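PDB 5KHL: hemin ABC transporter, periplasmic hemin-binding protein HutB from Vibrio cholerae, which probably binds hemin in the periplasm and delivers it to an ABC transporter in the inner membrane for uptake into the cell. Local coordinates for residues 86-89 against 90-93. Numbering follows the deposited sequence.
Sequences TALQ and QLRS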
loop_
_atom_site.group_PDB
_atom_site.type_symbol
_atom_site.label_atom_id
_atom_site.label_comp_id
_atom_site.label_asym_id
_atom_site.label_seq_id
_atom_site.Cartn_x
_atom_site.Cartn_y
_atom_site.Cartn_z
ATOM N N THR A 86 4.015 24.443 5.633
ATOM C CA THR A 86 3.731 25.525 6.565
ATOM C C THR A 86 3.067 25.036 7.862
ATOM O O THR A 86 3.189 25.676 8.904
ATOM C CB THR A 86 2.854 26.601 5.912
ATOM O OG1 THR A 86 2.700 27.701 6.819
ATOM C CG2 THR A 86 1.491 26.034 5.535
ATOM N N ALA A 87 2.373 23.904 7.805
ATOM C CA ALA A 87 1.750 23.346 9.001
ATOM C C ALA A 87 2.781 22.539 9.762
ATOM O O ALA A 87 2.814 22.541 10.996
ATOM C CB ALA A 87 0.557 22.483 8.645
ATOM N N LEU A 88 3.640 21.856 9.013
ATOM C CA LEU A 88 4.689 21.081 9.632
ATOM C C LEU A 88 5.644 21.965 10.432
ATOM O O LEU A 88 6.128 21.548 11.478
ATOM C CB LEU A 88 5.447 20.281 8.576
ATOM C CG LEU A 88 4.550 19.357 7.742
ATOM C CD1 LEU A 88 5.388 18.556 6.766
ATOM C CD2 LEU A 88 3.699 18.448 8.629
ATOM N N GLN A 89 5.911 23.183 9.964
ATOM C CA GLN A 89 6.784 24.085 10.730
ATOM C C GLN A 89 6.106 24.514 12.027
ATOM O O GLN A 89 6.740 24.533 13.079
ATOM C CB GLN A 89 7.197 25.331 9.922
ATOM C CG GLN A 89 6.289 25.678 8.757
ATOM C CD GLN A 89 6.407 27.129 8.274
ATOM O OE1 GLN A 89 6.146 28.076 9.028
ATOM N NE2 GLN A 89 6.773 27.302 7.002
ATOM N N GLN A 90 4.821 24.843 11.946
ATOM C CA GLN A 90 4.035 25.221 13.121
ATOM C C GLN A 90 4.032 24.138 14.207
ATOM O O GLN A 90 3.950 24.431 15.398
ATOM C CB GLN A 90 2.596 25.546 12.706
ATOM C CG GLN A 90 2.476 26.714 11.741
ATOM C CD GLN A 90 1.037 27.152 11.511
ATOM O OE1 GLN A 90 0.267 27.349 12.462
ATOM N NE2 GLN A 90 0.664 27.305 10.241
ATOM N N LEU A 91 4.122 22.884 13.795
ATOM C CA LEU A 91 4.196 21.792 14.750
ATOM C C LEU A 91 5.592 21.697 15.352
ATOM O O LEU A 91 5.749 21.638 16.572
ATOM C CB LEU A 91 3.814 20.485 14.071
ATOM C CG LEU A 91 2.411 20.487 13.481
ATOM C CD1 LEU A 91 2.213 19.222 12.650
ATOM C CD2 LEU A 91 1.367 20.587 14.586
ATOM N N ARG A 92 6.596 21.680 14.478
ATOM C CA ARG A 92 7.996 21.711 14.877
ATOM C C ARG A 92 8.287 22.878 15.812
ATOM O O ARG A 92 8.774 22.673 16.915
ATOM C CB ARG A 92 8.909 21.807 13.651
ATOM C CG ARG A 92 9.071 20.520 12.862
ATOM C CD ARG A 92 9.806 20.753 11.550
ATOM N NE ARG A 92 9.904 19.532 10.759
ATOM C CZ ARG A 92 9.687 19.466 9.446
ATOM N NH1 ARG A 92 9.357 20.569 8.780
ATOM N NH2 ARG A 92 9.798 18.299 8.805
ATOM N N SER A 93 7.991 24.100 15.368
ATOM C CA SER A 93 8.255 25.303 16.166
ATOM C C SER A 93 7.559 25.240 17.521
ATOM O O SER A 93 7.979 25.894 18.471
ATOM C CB SER A 93 7.810 26.567 15.422
ATOM O OG SER A 93 8.617 26.812 14.284
#
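Q90 runs its extended side chain back alongside T86 and donates NE2 to the carbonyl O of T86 (3.3 Å). The bond is bent, 141° at the hydrogen, and the amide nitrogen sits above the T86 carbonyl plane, 53° out of it. CG takes the place anti to the carbonyl carbon (chi1 -62°), and from there Q90 CG comes to 3.1 Å from T86 O. The next three carbonyls are taken by main-chain donors four residues on. L91 N reaches A87 O at 3.1 Å and makes a weak second bond to L88 O. R92 N meets L88 O in a nearly straight bond, and S93 N bonds to Q89 O at 2.6 Å, also nearly straight. S93 OG adds a weak bond to the same carbonyl, Q89 O, at 3.2 Å. Beyond these bonds, the guanidinium of R92 turns one face to L88, R92 NH1 standing 3.9 Å from L88 CB. On the inward side L88 CD2 and L91 CD1 touch loosely at 4.4 Å; both leucines rest on L76 of strand 75-78, and L91 also on V98 and L68. Q90 packs on A65 and E66 of helix 65-69. The pattern is that of an amphipathic alpha-helix with side-chain-to-backbone bonds spanning one turn, from Q90 to T86 and, weakly, from S93 to Q89, here the crossover helix of the beta-alpha-beta unit 75-78, 85-93, 97-100 in the parallel-sheet lobe of a periplasmic binding protein.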